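Local coordinates for zinc-binding protein TroA (Treponema pallidum, PDB 1K0F) that binds zinc with high affinity in the periplasm and delivers it to the membrane permease of the TroABC transporter for import into the cell, at residues A[3-8]-A[22-27]; A[9-14]-A[258-263]; A[17-22]-A[130-135]; A[80-85]-A[115-120]. All blocks are in the same frame, centred on the assembly; numbering follows the deposited sequence.

Overall arrangement
Helix 10-20 threads through the set: it links the two strands of contact 1 and supplies one side of contacts 2 and 3. Contacts 2 and 4 are buried and meet each other where Ile12 packs on Val82 and Val117, whereas contacts 1 and 3 are only partly buried and share Gly22. Contacts 1 and 4 reach the same four-stranded parallel sheet at its two outermost strands, 25-28 and 78-81. Their chemistry differs accordingly: backbone hydrogen bonds in contact 1, a carboxylate at a helix start and a methionine pair, one of them near the zinc ligands, in contact 2, an arginine bonded to a main-chain carbonyl in contact 3, and small apolar groups in contact 4.

Contact 1 of 4, residues A[3-8]-A[22-27]; sequences PLVVTT and GDVHLK
Val5 and Val24 bring their branched side chains together obliquely, with CG2 of Val5 3.9 Å from CB of Val24. The Val5 methyl is placed there by its first torsion, which sets CG1 anti to the backbone N (chi1 169°) and leaves CG2 beside that nitrogen. Leu26 lies on the same face of the sheet as Val5, and its CD1 reaches CG2 of Thr7 at 3.8 Å, the two side chains again crossing at a slant. On the other face, Leu4 and His25 meet at about a right angle: the end of Leu4 turns back toward the neighbouring strand, CD1 lying 3.5 Å from His25 O. The imidazole itself leads away, and its ND1 is bonded to Lys2 O. Val6 and Lys27 instead lie side by side, pointing the same way, with CG2 of Val6 4.1 Å from CB of Lys27, while the lysine's amino end bends off toward Trp48 in a cation-pi contact.

Main-chain hydrogen bonds fix this register. Pro3 O accepts from His25 N at 3.0 Å, and His25 O in turn takes Val5 N at 2.8 Å; Val5 O to Lys27 N and Lys27 O to Thr7 N continue the parallel pattern.

Strands 4-7 and 25-27 run at 19° to one another, joined by helix 10-20 in a beta-alpha-beta crossover. That helix packs against Thr7 and Leu26, helix 107-124 touches Val5, helix 43-51 covers Leu4 and Val6 on the other face, and strand 54-57 pairs with the far edge of strand 4-7.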
loop_
_atom_site.group_PDB
_atom_site.type_symbol
_atom_site.label_atom_id
_atom_site.label_comp_id
_atom_site.label_asym_id
_atom_site.label_seq_id
_atom_site.Cartn_x
_atom_site.Cartn_y
_atom_site.Cartn_z
ATOM N N PRO A 3 25.686 -5.112 -3.671
ATOM C CA PRO A 3 24.729 -6.180 -3.339
ATOM C C PRO A 3 23.334 -6.025 -3.940
ATOM O O PRO A 3 22.819 -4.913 -4.085
ATOM C CB PRO A 3 24.681 -6.157 -1.817
ATOM C CG PRO A 3 25.030 -4.759 -1.481
ATOM C CD PRO A 3 26.091 -4.380 -2.460
ATOM N N LEU A 4 22.722 -7.158 -4.272
ATOM C CA LEU A 4 21.404 -7.175 -4.873
ATOM C C LEU A 4 20.286 -7.218 -3.856
ATOM O O LEU A 4 20.136 -8.198 -3.135
ATOM C CB LEU A 4 21.266 -8.385 -5.791
ATOM C CG LEU A 4 19.899 -8.487 -6.459
ATOM C CD1 LEU A 4 19.653 -7.227 -7.270
ATOM C CD2 LEU A 4 19.840 -9.721 -7.344
ATOM N N VAL A 5 19.502 -6.149 -3.793
ATOM C CA VAL A 5 18.370 -6.101 -2.884
ATOM C C VAL A 5 17.169 -6.364 -3.769
ATOM O O VAL A 5 17.098 -5.848 -4.883
ATOM C CB VAL A 5 18.196 -4.709 -2.236
ATOM C CG1 VAL A 5 16.853 -4.632 -1.501
ATOM C CG2 VAL A 5 19.352 -4.432 -1.285
ATOM N N VAL A 6 16.231 -7.174 -3.304
ATOM C CA VAL A 6 15.052 -7.452 -4.109
ATOM C C VAL A 6 13.824 -7.295 -3.256
ATOM O O VAL A 6 13.693 -7.937 -2.218
ATOM C CB VAL A 6 15.066 -8.876 -4.700
ATOM C CG1 VAL A 6 13.680 -9.217 -5.260
ATOM C CG2 VAL A 6 16.119 -8.973 -5.812
ATOM N N THR A 7 12.923 -6.432 -3.702
ATOM C CA THR A 7 11.705 -6.177 -2.956
ATOM C C THR A 7 10.466 -6.509 -3.774
ATOM O O THR A 7 10.521 -6.633 -4.998
ATOM C CB THR A 7 11.635 -4.703 -2.511
ATOM O OG1 THR A 7 11.051 -3.922 -3.555
ATOM C CG2 THR A 7 13.022 -4.171 -2.201
ATOM N N THR A 8 9.347 -6.636 -3.076
ATOM C CA THR A 8 8.088 -6.955 -3.703
ATOM C C THR A 8 7.345 -5.686 -4.077
ATOM O O THR A 8 7.537 -5.151 -5.157
ATOM C CB THR A 8 7.243 -7.795 -2.753
ATOM O OG1 THR A 8 7.255 -7.183 -1.457
ATOM C CG2 THR A 8 7.819 -9.207 -2.627
ATOM N N GLY A 22 22.326 4.475 -4.348
ATOM C CA GLY A 22 23.097 3.735 -5.327
ATOM C C GLY A 22 24.093 2.793 -4.709
ATOM O O GLY A 22 25.008 2.326 -5.382
ATOM N N ASP A 23 23.920 2.515 -3.426
ATOM C CA ASP A 23 24.823 1.618 -2.736
ATOM C C ASP A 23 24.361 0.198 -2.926
ATOM O O ASP A 23 24.937 -0.732 -2.374
ATOM C CB ASP A 23 24.863 1.937 -1.259
ATOM C CG ASP A 23 25.393 3.302 -0.992
ATOM O OD1 ASP A 23 26.427 3.662 -1.589
ATOM O OD2 ASP A 23 24.769 4.014 -0.188
ATOM N N VAL A 24 23.298 0.017 -3.687
ATOM C CA VAL A 24 22.823 -1.329 -3.935
ATOM C C VAL A 24 22.193 -1.392 -5.301
ATOM O O VAL A 24 21.904 -0.371 -5.919
ATOM C CB VAL A 24 21.765 -1.814 -2.870
ATOM C CG1 VAL A 24 22.264 -1.543 -1.473
ATOM C CG2 VAL A 24 20.419 -1.128 -3.086
ATOM N N HIS A 25 22.022 -2.608 -5.783
ATOM C CA HIS A 25 21.367 -2.813 -7.048
ATOM C C HIS A 25 19.993 -3.195 -6.539
ATOM O O HIS A 25 19.870 -4.124 -5.738
ATOM C CB HIS A 25 22.026 -3.957 -7.799
ATOM C CG HIS A 25 23.257 -3.545 -8.534
ATOM N ND1 HIS A 25 24.519 -3.958 -8.162
ATOM C CD2 HIS A 25 23.426 -2.745 -9.615
ATOM C CE1 HIS A 25 25.412 -3.430 -8.989
ATOM N NE2 HIS A 25 24.774 -2.691 -9.877
ATOM N N LEU A 26 18.967 -2.469 -6.965
ATOM C CA LEU A 26 17.623 -2.743 -6.493
ATOM C C LEU A 26 16.666 -3.205 -7.572
ATOM O O LEU A 26 16.647 -2.683 -8.672
ATOM C CB LEU A 26 17.058 -1.500 -5.808
ATOM C CG LEU A 26 15.536 -1.334 -5.760
ATOM C CD1 LEU A 26 14.905 -2.477 -4.971
ATOM C CD2 LEU A 26 15.202 0.011 -5.121
ATOM N N LYS A 27 15.861 -4.198 -7.241
ATOM C CA LYS A 27 14.896 -4.707 -8.187
ATOM C C LYS A 27 13.507 -4.724 -7.556
ATOM O O LYS A 27 13.249 -5.471 -6.608
ATOM C CB LYS A 27 15.306 -6.116 -8.643
ATOM C CG LYS A 27 14.195 -6.903 -9.342
ATOM C CD LYS A 27 14.179 -6.629 -10.842
ATOM C CE LYS A 27 12.758 -6.679 -11.440
ATOM N NZ LYS A 27 12.621 -7.801 -12.403
#

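Contact 2 of 4, residues A[9-14]-A[258-263]; sequences IGMIAD and GTYVGM
The N-terminal turns of two helices, 10-20 and 260-273, meet in this buried contact close to the vacant zinc site of the solute-binding protein. Met11 lies on the side nearer that site, which is empty in this structure: its side chain is about 5 Å from that of Asp248 and about 7 Å from that of His102, two of the zinc ligands, although it is not itself a ligand. Bent at chi2 (82°) and chi3, the Met11 chain crosses Met263 at about a right angle, and its SD comes 3.7 Å from Met263 CE. Farther back along the same side chain, CG approaches the Tyr260 ring obliquely, 4.1 Å from CD1. Trp104 and Trp110 also touch Met11, and the tyrosine hydroxyl is bonded to Trp104 O, which fixes the far end of the ring.

Asp14 faces the start of the second helix, where Thr259 is the N-cap residue. Its carboxylate lies 41° from the plane of the Tyr260 ring, and OD2 is held by a hydrogen bond from Tyr139 of helix 129-156. With a negative group set before this helix N-terminus, the helix dipole would probably favour the charged form of the aspartate. Its two oxygens divide between neighbouring residues, OD1 lying 3.3 Å from Thr259 CB and OD2 3.5 Å from Tyr260 CB.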
loop_
_atom_site.group_PDB
_atom_site.type_symbol
_atom_site.label_atom_id
_atom_site.label_comp_id
_atom_site.label_asym_id
_atom_site.label_seq_id
_atom_site.Cartn_x
_atom_site.Cartn_y
_atom_site.Cartn_z
ATOM N N ILE A 9 6.488 -5.207 -3.190
ATOM C CA ILE A 9 5.721 -3.990 -3.451
ATOM C C ILE A 9 6.638 -2.771 -3.568
ATOM O O ILE A 9 7.645 -2.664 -2.854
ATOM C CB ILE A 9 4.704 -3.749 -2.333
ATOM C CG1 ILE A 9 5.435 -3.685 -0.989
ATOM C CG2 ILE A 9 3.687 -4.876 -2.320
ATOM C CD1 ILE A 9 4.562 -3.236 0.147
ATOM N N GLY A 10 6.287 -1.860 -4.472
ATOM C CA GLY A 10 7.101 -0.675 -4.688
ATOM C C GLY A 10 7.375 0.163 -3.448
ATOM O O GLY A 10 8.401 0.841 -3.361
ATOM N N MET A 11 6.455 0.110 -2.490
ATOM C CA MET A 11 6.583 0.884 -1.266
ATOM C C MET A 11 7.900 0.612 -0.564
ATOM O O MET A 11 8.561 1.537 -0.091
ATOM C CB MET A 11 5.418 0.586 -0.326
ATOM C CG MET A 11 4.119 1.281 -0.718
ATOM S SD MET A 11 3.194 0.397 -2.008
ATOM C CE MET A 11 2.292 -0.723 -1.018
ATOM N N ILE A 12 8.281 -0.659 -0.489
ATOM C CA ILE A 12 9.534 -1.052 0.152
ATOM C C ILE A 12 10.684 -0.532 -0.701
ATOM O O ILE A 12 11.633 0.068 -0.192
ATOM C CB ILE A 12 9.648 -2.595 0.261
ATOM C CG1 ILE A 12 8.509 -3.134 1.134
ATOM C CG2 ILE A 12 11.018 -2.978 0.790
ATOM C CD1 ILE A 12 8.717 -4.535 1.609
ATOM N N ALA A 13 10.575 -0.769 -2.007
ATOM C CA ALA A 13 11.583 -0.345 -2.971
ATOM C C ALA A 13 11.855 1.135 -2.786
ATOM O O ALA A 13 12.997 1.590 -2.917
ATOM C CB ALA A 13 11.100 -0.614 -4.397
ATOM N N ASP A 14 10.809 1.895 -2.479
ATOM C CA ASP A 14 10.995 3.312 -2.285
ATOM C C ASP A 14 11.859 3.546 -1.065
ATOM O O ASP A 14 12.811 4.319 -1.109
ATOM C CB ASP A 14 9.672 4.029 -2.105
ATOM C CG ASP A 14 9.844 5.524 -2.055
ATOM O OD1 ASP A 14 10.143 6.119 -3.116
ATOM O OD2 ASP A 14 9.705 6.105 -0.957
ATOM N N GLY A 258 5.174 7.578 -8.129
ATOM C CA GLY A 258 5.989 6.378 -8.081
ATOM C C GLY A 258 6.885 6.301 -6.861
ATOM O O GLY A 258 7.914 5.614 -6.849
ATOM N N THR A 259 6.499 7.031 -5.828
ATOM C CA THR A 259 7.243 7.031 -4.583
ATOM C C THR A 259 6.181 6.952 -3.517
ATOM O O THR A 259 5.041 7.345 -3.745
ATOM C CB THR A 259 8.088 8.323 -4.410
ATOM O OG1 THR A 259 7.229 9.434 -4.137
ATOM C CG2 THR A 259 8.893 8.607 -5.656
ATOM N N TYR A 260 6.545 6.408 -2.365
ATOM C CA TYR A 260 5.612 6.291 -1.261
ATOM C C TYR A 260 4.978 7.651 -1.052
ATOM O O TYR A 260 3.787 7.844 -1.295
ATOM C CB TYR A 260 6.359 5.882 -0.005
ATOM C CG TYR A 260 5.475 5.783 1.202
ATOM C CD1 TYR A 260 4.421 4.871 1.236
ATOM C CD2 TYR A 260 5.691 6.593 2.313
ATOM C CE1 TYR A 260 3.601 4.770 2.349
ATOM C CE2 TYR A 260 4.881 6.500 3.429
ATOM C CZ TYR A 260 3.838 5.587 3.442
ATOM O OH TYR A 260 3.018 5.496 4.541
ATOM N N VAL A 261 5.806 8.595 -0.616
ATOM C CA VAL A 261 5.397 9.965 -0.366
ATOM C C VAL A 261 4.387 10.474 -1.382
ATOM O O VAL A 261 3.268 10.834 -1.020
ATOM C CB VAL A 261 6.631 10.903 -0.375
ATOM C CG1 VAL A 261 6.222 12.341 -0.722
ATOM C CG2 VAL A 261 7.320 10.846 0.979
ATOM N N GLY A 262 4.783 10.507 -2.650
ATOM C CA GLY A 262 3.888 10.996 -3.682
ATOM C C GLY A 262 2.676 10.117 -3.901
ATOM O O GLY A 262 1.570 10.611 -4.124
ATOM N N MET A 263 2.872 8.809 -3.834
ATOM C CA MET A 263 1.774 7.879 -4.033
ATOM C C MET A 263 0.660 8.188 -3.051
ATOM O O MET A 263 -0.518 8.215 -3.414
ATOM C CB MET A 263 2.238 6.440 -3.815
ATOM C CG MET A 263 1.107 5.476 -3.448
ATOM S SD MET A 263 1.453 4.471 -1.988
ATOM C CE MET A 263 0.589 2.935 -2.433
#

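Contact 3 of 4, residues A[17-22]-A[130-135]; sequences KNIAQG and REFTQR
Arg135 reaches from helix 129-156 to the C-terminal end of helix 10-20, where the clear polar contact is a hydrogen bond from its NH1 to Ile19 O, 2.8 Å long with an angle of 159° at the hydrogen. The donor lies in the carbonyl plane, and the oxygen in turn sits at the edge of the guanidinium, 13° out of its plane. A chain extended from CG to NE (chi2 -176°) carries the group across to this carbonyl. The neighbouring Ala20 O is also close to NH1, at 3.1 Å, but the angle is too poor for a second bond.

Aliphatic carbons cover both faces of the guanidinium: CB of Gln21 lies 3.8 Å above the plane over its centre, and CB of Glu131 lies over the opposite face.

Apolar packing fills the area beside this polar link. Ile19 and Phe132 cross at about a right angle, with Ile19 CG2 3.9 Å from Phe132 CB, and Ala20 CB lies 3.8 Å from the ring atom CZ. Leu121 of helix 107-124 touches Ile19, Ala20 and Phe132, so three helices converge here.

The same NH1 forms a salt bridge to Asp23 OD2, in the loop that leads into strand 25-28. One cationic nitrogen therefore joins the carbonyl end of a helix, where the dipole would tend to favour positive charge, to a carboxylate just beyond it. This ties the turn between helix 10-20 and the following strand to helix 129-156.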
loop_
_atom_site.group_PDB
_atom_site.type_symbol
_atom_site.label_atom_id
_atom_site.label_comp_id
_atom_site.label_asym_id
_atom_site.label_seq_id
_atom_site.Cartn_x
_atom_site.Cartn_y
_atom_site.Cartn_z
ATOM N N LYS A 17 15.443 2.713 -2.037
ATOM C CA LYS A 17 16.006 3.769 -2.871
ATOM C C LYS A 17 16.518 4.960 -2.066
ATOM O O LYS A 17 17.659 5.400 -2.220
ATOM C CB LYS A 17 14.947 4.258 -3.861
ATOM C CG LYS A 17 14.578 3.233 -4.912
ATOM C CD LYS A 17 14.118 3.885 -6.189
ATOM C CE LYS A 17 12.626 3.692 -6.384
ATOM N NZ LYS A 17 12.336 2.909 -7.614
ATOM N N ASN A 18 15.655 5.475 -1.202
ATOM C CA ASN A 18 15.982 6.626 -0.382
ATOM C C ASN A 18 17.124 6.351 0.579
ATOM O O ASN A 18 17.982 7.209 0.774
ATOM C CB ASN A 18 14.748 7.069 0.390
ATOM C CG ASN A 18 13.694 7.677 -0.503
ATOM O OD1 ASN A 18 13.851 8.791 -0.991
ATOM N ND2 ASN A 18 12.616 6.945 -0.734
ATOM N N ILE A 19 17.123 5.156 1.169
ATOM C CA ILE A 19 18.147 4.738 2.133
ATOM C C ILE A 19 19.440 4.227 1.497
ATOM O O ILE A 19 20.500 4.805 1.699
ATOM C CB ILE A 19 17.628 3.626 3.085
ATOM C CG1 ILE A 19 16.383 4.117 3.828
ATOM C CG2 ILE A 19 18.716 3.254 4.078
ATOM C CD1 ILE A 19 15.495 3.024 4.325
ATOM N N ALA A 20 19.350 3.133 0.747
ATOM C CA ALA A 20 20.531 2.562 0.094
ATOM C C ALA A 20 21.017 3.406 -1.077
ATOM O O ALA A 20 22.221 3.475 -1.341
ATOM C CB ALA A 20 20.236 1.143 -0.386
ATOM N N GLN A 21 20.079 4.049 -1.768
ATOM C CA GLN A 21 20.420 4.869 -2.911
ATOM C C GLN A 21 21.167 4.002 -3.911
ATOM O O GLN A 21 20.702 2.914 -4.262
ATOM C CB GLN A 21 21.296 6.034 -2.478
ATOM C CG GLN A 21 20.822 6.667 -1.209
ATOM C CD GLN A 21 20.310 8.055 -1.441
ATOM O OE1 GLN A 21 19.168 8.377 -1.109
ATOM N NE2 GLN A 21 21.153 8.895 -2.019
ATOM N N GLY A 22 22.326 4.475 -4.348
ATOM C CA GLY A 22 23.097 3.735 -5.327
ATOM C C GLY A 22 24.093 2.793 -4.709
ATOM O O GLY A 22 25.008 2.326 -5.382
ATOM N N ARG A 130 26.527 4.505 8.396
ATOM C CA ARG A 130 26.469 5.955 8.543
ATOM C C ARG A 130 25.600 6.635 7.486
ATOM O O ARG A 130 24.701 7.414 7.805
ATOM C CB ARG A 130 27.880 6.540 8.502
ATOM C CG ARG A 130 27.982 7.900 9.159
ATOM C CD ARG A 130 29.052 8.737 8.503
ATOM N NE ARG A 130 30.354 8.079 8.533
ATOM C CZ ARG A 130 30.925 7.622 9.642
ATOM N NH1 ARG A 130 30.301 7.749 10.808
ATOM N NH2 ARG A 130 32.113 7.036 9.587
ATOM N N GLU A 131 25.876 6.342 6.224
ATOM C CA GLU A 131 25.117 6.938 5.134
ATOM C C GLU A 131 23.718 6.346 5.035
ATOM O O GLU A 131 22.797 7.015 4.566
ATOM C CB GLU A 131 25.858 6.755 3.802
ATOM C CG GLU A 131 26.573 5.426 3.657
ATOM C CD GLU A 131 28.000 5.479 4.142
ATOM O OE1 GLU A 131 28.225 5.231 5.346
ATOM O OE2 GLU A 131 28.897 5.763 3.320
ATOM N N PHE A 132 23.554 5.098 5.464
ATOM C CA PHE A 132 22.245 4.462 5.418
ATOM C C PHE A 132 21.426 4.917 6.602
ATOM O O PHE A 132 20.209 4.768 6.618
ATOM C CB PHE A 132 22.375 2.946 5.461
ATOM C CG PHE A 132 22.728 2.333 4.141
ATOM C CD1 PHE A 132 22.879 3.121 3.008
ATOM C CD2 PHE A 132 22.914 0.959 4.033
ATOM C CE1 PHE A 132 23.211 2.553 1.790
ATOM C CE2 PHE A 132 23.245 0.379 2.825
ATOM C CZ PHE A 132 23.396 1.175 1.697
ATOM N N THR A 133 22.109 5.482 7.590
ATOM C CA THR A 133 21.442 5.957 8.787
ATOM C C THR A 133 20.946 7.364 8.588
ATOM O O THR A 133 19.760 7.646 8.742
ATOM C CB THR A 133 22.385 5.951 9.996
ATOM O OG1 THR A 133 22.522 4.616 10.490
ATOM C CG2 THR A 133 21.831 6.835 11.108
ATOM N N GLN A 134 21.855 8.262 8.255
ATOM C CA GLN A 134 21.455 9.637 8.058
ATOM C C GLN A 134 20.373 9.739 6.976
ATOM O O GLN A 134 19.328 10.354 7.191
ATOM C CB GLN A 134 22.669 10.477 7.703
ATOM C CG GLN A 134 22.305 11.812 7.163
ATOM C CD GLN A 134 22.781 11.969 5.751
ATOM O OE1 GLN A 134 21.987 12.051 4.820
ATOM N NE2 GLN A 134 24.101 12.000 5.575
ATOM N N ARG A 135 20.612 9.126 5.821
ATOM C CA ARG A 135 19.628 9.149 4.744
ATOM C C ARG A 135 18.319 8.675 5.350
ATOM O O ARG A 135 17.278 9.303 5.194
ATOM C CB ARG A 135 20.019 8.183 3.628
ATOM C CG ARG A 135 21.168 8.626 2.753
ATOM C CD ARG A 135 21.373 7.608 1.651
ATOM N NE ARG A 135 22.632 7.762 0.926
ATOM C CZ ARG A 135 23.414 6.742 0.582
ATOM N NH1 ARG A 135 23.059 5.506 0.899
ATOM N NH2 ARG A 135 24.538 6.951 -0.092
#

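Contact 4 of 4, residues A[80-85]-A[115-120]; sequences VAVSET and KAVYES
Ala116 and Val82 bury the most surface here, and they meet directly: CB of Ala116 lies 3.5 Å from CB of Val82 and 3.3 Å from Val82 O. A methyl is the whole side chain of Ala116, consistent with the close approach of the backbones, Val82 CA lying 4.9 Å from Ala116 CA. The Val82 carbonyl is turned to the Thr85 hydroxyl, which donates a 2.8 Å hydrogen bond to it nearly head-on and so secures the bend just after strand 78-81. From the valine side chain, CG1 extends beside its own backbone N (chi1 -59°) to reach Val117 CG2 at 3.6 Å, the two valines crossing at a slant.

One turn further along the helix Ser120 faces Val80, with OG 3.5 Å from CG2. The hydroxyl points back to Ala116 O in a weak hydrogen bond, giving this polar atom a partner within its own helix while it faces a valine.

Strand 54-57 adds Leu56 beside both Val82 and Val117, and helix 10-20 adds Ile12 and Val16. Packing of helix 107-124 against the end of outermost strand 78-81 and the turn that follows it is characteristic of the layered alpha/beta architecture of this solute-binding family.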
loop_
_atom_site.group_PDB
_atom_site.type_symbol
_atom_site.label_atom_id
_atom_site.label_comp_id
_atom_site.label_asym_id
_atom_site.label_seq_id
_atom_site.Cartn_x
_atom_site.Cartn_y
_atom_site.Cartn_z
ATOM N N VAL A 80 13.428 -10.615 4.782
ATOM C CA VAL A 80 12.728 -9.877 5.813
ATOM C C VAL A 80 11.359 -9.326 5.417
ATOM O O VAL A 80 11.214 -8.656 4.400
ATOM C CB VAL A 80 13.618 -8.706 6.307
ATOM C CG1 VAL A 80 12.783 -7.686 7.073
ATOM C CG2 VAL A 80 14.742 -9.249 7.182
ATOM N N ALA A 81 10.360 -9.644 6.234
ATOM C CA ALA A 81 9.007 -9.151 6.042
ATOM C C ALA A 81 9.023 -7.925 6.939
ATOM O O ALA A 81 8.723 -8.006 8.128
ATOM C CB ALA A 81 7.990 -10.164 6.535
ATOM N N VAL A 82 9.420 -6.804 6.357
ATOM C CA VAL A 82 9.550 -5.536 7.065
ATOM C C VAL A 82 8.440 -5.142 8.017
ATOM O O VAL A 82 8.705 -4.764 9.160
ATOM C CB VAL A 82 9.742 -4.375 6.077
ATOM C CG1 VAL A 82 10.987 -4.615 5.236
ATOM C CG2 VAL A 82 8.516 -4.241 5.190
ATOM N N SER A 83 7.199 -5.229 7.561
ATOM C CA SER A 83 6.076 -4.823 8.392
ATOM C C SER A 83 5.700 -5.727 9.571
ATOM O O SER A 83 5.067 -5.277 10.523
ATOM C CB SER A 83 4.876 -4.580 7.494
ATOM O OG SER A 83 5.314 -3.952 6.301
ATOM N N GLU A 84 6.093 -6.990 9.531
ATOM C CA GLU A 84 5.771 -7.866 10.638
ATOM C C GLU A 84 6.585 -7.444 11.851
ATOM O O GLU A 84 6.678 -8.183 12.827
ATOM C CB GLU A 84 6.076 -9.316 10.288
ATOM C CG GLU A 84 5.480 -9.747 8.974
ATOM C CD GLU A 84 4.463 -10.848 9.138
ATOM O OE1 GLU A 84 3.400 -10.601 9.749
ATOM O OE2 GLU A 84 4.724 -11.965 8.650
ATOM N N THR A 85 7.202 -6.269 11.782
ATOM C CA THR A 85 7.965 -5.770 12.916
ATOM C C THR A 85 7.060 -4.783 13.635
ATOM O O THR A 85 7.496 -4.039 14.505
ATOM C CB THR A 85 9.267 -5.055 12.482
ATOM O OG1 THR A 85 8.955 -3.857 11.758
ATOM C CG2 THR A 85 10.099 -5.973 11.612
ATOM N N LYS A 115 11.816 1.296 9.014
ATOM C CA LYS A 115 12.889 1.052 9.981
ATOM C C LYS A 115 13.507 -0.301 9.658
ATOM O O LYS A 115 14.727 -0.462 9.648
ATOM C CB LYS A 115 12.338 1.047 11.417
ATOM C CG LYS A 115 13.409 1.139 12.509
ATOM C CD LYS A 115 13.167 0.154 13.646
ATOM C CE LYS A 115 13.401 0.802 14.995
ATOM N NZ LYS A 115 12.174 0.699 15.838
ATOM N N ALA A 116 12.627 -1.262 9.386
ATOM C CA ALA A 116 13.011 -2.623 9.035
ATOM C C ALA A 116 13.873 -2.602 7.772
ATOM O O ALA A 116 14.926 -3.230 7.716
ATOM C CB ALA A 116 11.759 -3.468 8.808
ATOM N N VAL A 117 13.414 -1.880 6.759
ATOM C CA VAL A 117 14.156 -1.771 5.509
ATOM C C VAL A 117 15.558 -1.218 5.777
ATOM O O VAL A 117 16.564 -1.801 5.370
ATOM C CB VAL A 117 13.446 -0.830 4.540
ATOM C CG1 VAL A 117 14.262 -0.690 3.282
ATOM C CG2 VAL A 117 12.063 -1.360 4.221
ATOM N N TYR A 118 15.595 -0.087 6.473
ATOM C CA TYR A 118 16.844 0.567 6.816
ATOM C C TYR A 118 17.783 -0.378 7.534
ATOM O O TYR A 118 18.934 -0.538 7.140
ATOM C CB TYR A 118 16.565 1.774 7.706
ATOM C CG TYR A 118 17.695 2.132 8.656
ATOM C CD1 TYR A 118 18.862 2.701 8.179
ATOM C CD2 TYR A 118 17.564 1.937 10.021
ATOM C CE1 TYR A 118 19.884 3.077 9.042
ATOM C CE2 TYR A 118 18.575 2.309 10.906
ATOM C CZ TYR A 118 19.733 2.884 10.409
ATOM O OH TYR A 118 20.719 3.274 11.267
ATOM N N GLU A 119 17.290 -1.003 8.595
ATOM C CA GLU A 119 18.100 -1.925 9.387
ATOM C C GLU A 119 18.512 -3.186 8.624
ATOM O O GLU A 119 19.500 -3.831 8.971
ATOM C CB GLU A 119 17.354 -2.320 10.666
ATOM C CG GLU A 119 17.488 -1.301 11.787
ATOM C CD GLU A 119 16.671 -1.662 13.003
ATOM O OE1 GLU A 119 16.758 -0.931 14.010
ATOM O OE2 GLU A 119 15.943 -2.675 12.947
ATOM N N SER A 120 17.746 -3.550 7.600
ATOM C CA SER A 120 18.065 -4.725 6.797
ATOM C C SER A 120 19.240 -4.348 5.899
ATOM O O SER A 120 20.206 -5.104 5.739
ATOM C CB SER A 120 16.868 -5.111 5.928
ATOM O OG SER A 120 16.077 -6.092 6.563
#